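Local coordinates for SmhB (PDB 6ZZ5), which probably helps to form membrane pores as the B component of Smh, a tripartite alpha-pore-forming toxin of Serratia marcescens, at residues L71-V76 with Q333-V338. Sequence-based numbering, arbitrary orientation.
Sequences LIIRNV and QQMAGV
M335 reaches across from the end of helix 321-336, lays CE and SD against I73 of helix 44-92, and brings CE alone near I72. Its CE methyl does most of the touching. I73 CG1 lies 3.9 Å from M335 CE. The sulfur is close by, with M335 SD 4.1 Å from the same I73 CG1. The two side chains run past each other in opposite directions, so they meet alongside rather than end to end. In I73, CG1 stands anti to the carbonyl carbon, beside the backbone N (chi1 -64°), and this branch meets the thioether. The methionine chain is extended through chi2 and then bends at chi3 (81°). The bend brings CE against helix 44-92, where it touches both isoleucines. I72 CG2 to M335 CE is a looser 4.4 Å. The end of the I72 side chain leads away from M335; I72 also packs on A19 of helix 4-30 and on Y64 of its own helix. I73 CA and M335 CA are the nearest CA pair across the contact, 7.8 Å apart. V76 faces the same way but packs on T328, I331 and K332, earlier in helix 321-336. No hydrogen bond links the two segments. The contact packs the C-terminal end of helix 321-336 onto helix 44-92 in a bundle of long helices, consistent with the HBL enterotoxin family. It rests on dispersion and the burial of M335 and I72.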
ATOM      1  N   LEU A  71      -3.720   2.511  11.410  1.00 18.04           N
ATOM      2  CA  LEU A  71      -4.529   1.295  11.676  1.00 19.20           C
ATOM      3  C   LEU A  71      -3.785   0.071  11.176  1.00 23.44           C
ATOM      4  O   LEU A  71      -3.937  -1.030  11.804  1.00 20.93           O
ATOM      5  CB  LEU A  71      -5.932   1.372  11.077  1.00 21.96           C
ATOM      6  CG  LEU A  71      -6.791   2.546  11.563  1.00 31.90           C
ATOM      7  CD1 LEU A  71      -8.121   2.536  10.831  1.00 39.71           C
ATOM      8  CD2 LEU A  71      -6.965   2.593  13.079  1.00 31.77           C
ATOM      9  N   ILE A  72      -3.057   0.201  10.063  1.00 19.49           N
ATOM     10  CA  ILE A  72      -2.294  -0.950   9.532  1.00 18.66           C
ATOM     11  C   ILE A  72      -1.134  -1.247  10.507  1.00 18.41           C
ATOM     12  O   ILE A  72      -0.881  -2.399  10.838  1.00 18.72           O
ATOM     13  CB  ILE A  72      -1.940  -0.687   8.063  1.00 20.99           C
ATOM     14  CG1 ILE A  72      -3.248  -0.690   7.250  1.00 20.90           C
ATOM     15  CG2 ILE A  72      -0.971  -1.743   7.586  1.00 21.07           C
ATOM     16  CD1 ILE A  72      -3.185  -0.136   5.896  1.00 32.47           C
ATOM     17  N   ILE A  73      -0.475  -0.232  11.017  1.00 18.71           N
ATOM     18  CA  ILE A  73       0.631  -0.446  11.979  1.00 20.40           C
ATOM     19  C   ILE A  73       0.059  -1.047  13.262  1.00 22.19           C
ATOM     20  O   ILE A  73       0.678  -1.976  13.843  1.00 19.59           O
ATOM     21  CB  ILE A  73       1.418   0.856  12.203  1.00 26.89           C
ATOM     22  CG1 ILE A  73       2.094   1.285  10.885  1.00 30.51           C
ATOM     23  CG2 ILE A  73       2.416   0.680  13.334  1.00 25.56           C
ATOM     24  CD1 ILE A  73       2.642   2.701  10.898  1.00 34.79           C
ATOM     25  N   ARG A  74      -1.081  -0.526  13.684  1.00 16.14           N
ATOM     26  CA  ARG A  74      -1.773  -1.028  14.875  1.00 16.56           C
ATOM     27  C   ARG A  74      -2.024  -2.534  14.702  1.00 21.43           C
ATOM     28  O   ARG A  74      -1.852  -3.281  15.711  1.00 18.93           O
ATOM     29  CB  ARG A  74      -3.023  -0.180  15.096  1.00 23.83           C
ATOM     30  CG  ARG A  74      -3.968  -0.722  16.142  1.00 30.11           C
ATOM     31  CD  ARG A  74      -3.293  -0.675  17.478  1.00 37.38           C
ATOM     32  NE  ARG A  74      -2.938   0.677  17.877  1.00 52.23           N
ATOM     33  CZ  ARG A  74      -2.175   0.965  18.932  1.00 69.73           C
ATOM     34  NH1 ARG A  74      -1.924   2.228  19.243  1.00 63.56           N
ATOM     35  NH2 ARG A  74      -1.668  -0.017  19.664  1.00 50.37           N
ATOM     36  N   ASN A  75      -2.448  -2.958  13.494  1.00 17.89           N
ATOM     37  CA  ASN A  75      -2.783  -4.363  13.231  1.00 15.29           C
ATOM     38  C   ASN A  75      -1.514  -5.176  13.519  1.00 16.45           C
ATOM     39  O   ASN A  75      -1.606  -6.264  14.117  1.00 15.57           O
ATOM     40  CB  ASN A  75      -3.247  -4.612  11.809  1.00 16.69           C
ATOM     41  CG  ASN A  75      -3.493  -6.085  11.586  1.00 17.82           C
ATOM     42  OD1 ASN A  75      -4.454  -6.608  12.127  1.00 19.45           O
ATOM     43  ND2 ASN A  75      -2.670  -6.726  10.768  1.00 16.94           N
ATOM     44  N   VAL A  76      -0.352  -4.698  13.083  1.00 14.61           N
ATOM     45  CA  VAL A  76       0.905  -5.460  13.287  1.00 16.18           C
ATOM     46  C   VAL A  76       1.158  -5.554  14.799  1.00 15.62           C
ATOM     47  O   VAL A  76       1.613  -6.634  15.250  1.00 16.43           O
ATOM     48  CB  VAL A  76       2.099  -4.821  12.540  1.00 16.11           C
ATOM     49  CG1 VAL A  76       3.375  -5.524  12.896  1.00 21.61           C
ATOM     50  CG2 VAL A  76       1.886  -4.795  11.045  1.00 18.59           C
ATOM     51  N   GLN A 333       9.785  -1.783  12.483  1.00 17.85           N
ATOM     52  CA  GLN A 333      11.039  -1.022  12.247  1.00 20.56           C
ATOM     53  C   GLN A 333      11.067  -0.514  10.800  1.00 19.19           C
ATOM     54  O   GLN A 333      11.395   0.651  10.551  1.00 21.03           O
ATOM     55  CB  GLN A 333      12.275  -1.895  12.497  1.00 22.95           C
ATOM     56  CG  GLN A 333      12.585  -2.174  13.962  1.00 35.82           C
ATOM     57  CD  GLN A 333      13.861  -2.986  14.054  1.00 36.52           C
ATOM     58  OE1 GLN A 333      13.997  -4.033  13.422  1.00 51.64           O
ATOM     59  NE2 GLN A 333      14.835  -2.461  14.764  1.00 41.47           N
ATOM     60  N   GLN A 334      10.760  -1.370   9.847  1.00 19.63           N
ATOM     61  CA  GLN A 334      10.742  -0.961   8.408  1.00 21.94           C
ATOM     62  C   GLN A 334       9.724   0.146   8.157  1.00 19.79           C
ATOM     63  O   GLN A 334      10.026   1.047   7.416  1.00 22.12           O
ATOM     64  CB  GLN A 334      10.378  -2.121   7.501  1.00 22.15           C
ATOM     65  CG  GLN A 334      11.476  -3.136   7.472  1.00 29.26           C
ATOM     66  CD  GLN A 334      12.545  -2.959   6.427  1.00 28.02           C
ATOM     67  OE1 GLN A 334      12.618  -1.964   5.689  1.00 31.01           O
ATOM     68  NE2 GLN A 334      13.426  -3.953   6.433  1.00 28.06           N
ATOM     69  N   MET A 335       8.531   0.039   8.736  1.00 20.41           N
ATOM     70  CA  MET A 335       7.437   1.008   8.503  1.00 20.05           C
ATOM     71  C   MET A 335       7.796   2.341   9.138  1.00 25.32           C
ATOM     72  O   MET A 335       7.446   3.367   8.551  1.00 22.00           O
ATOM     73  CB  MET A 335       6.097   0.452   8.993  1.00 20.64           C
ATOM     74  CG  MET A 335       5.711  -0.747   8.140  1.00 24.29           C
ATOM     75  SD  MET A 335       4.062  -1.371   8.459  1.00 28.98           S
ATOM     76  CE  MET A 335       3.166  -0.171   7.462  1.00 28.05           C
ATOM     77  N   ALA A 336       8.527   2.348  10.241  1.00 20.43           N
ATOM     78  CA  ALA A 336       8.958   3.600  10.885  1.00 21.69           C
ATOM     79  C   ALA A 336      10.212   4.156  10.194  1.00 26.07           C
ATOM     80  O   ALA A 336      10.514   5.299  10.382  1.00 28.22           O
ATOM     81  CB  ALA A 336       9.172   3.377  12.366  1.00 26.31           C
ATOM     82  N   GLY A 337      10.930   3.380   9.405  1.00 24.07           N
ATOM     83  CA  GLY A 337      12.315   3.728   9.003  1.00 22.25           C
ATOM     84  C   GLY A 337      12.410   4.039   7.513  1.00 23.05           C
ATOM     85  O   GLY A 337      13.531   4.090   6.992  1.00 24.45           O
ATOM     86  N   VAL A 338      11.278   4.225   6.828  1.00 21.57           N
ATOM     87  CA  VAL A 338      11.289   4.575   5.368  1.00 23.58           C
ATOM     88  C   VAL A 338      12.195   5.778   5.120  1.00 23.29           C
ATOM     89  O   VAL A 338      12.098   6.754   5.842  1.00 24.06           O
ATOM     90  CB  VAL A 338       9.886   4.782   4.796  1.00 24.18           C
ATOM     91  CG1 VAL A 338       9.975   5.201   3.329  1.00 25.64           C
ATOM     92  CG2 VAL A 338       9.050   3.525   4.958  1.00 20.73           C
TER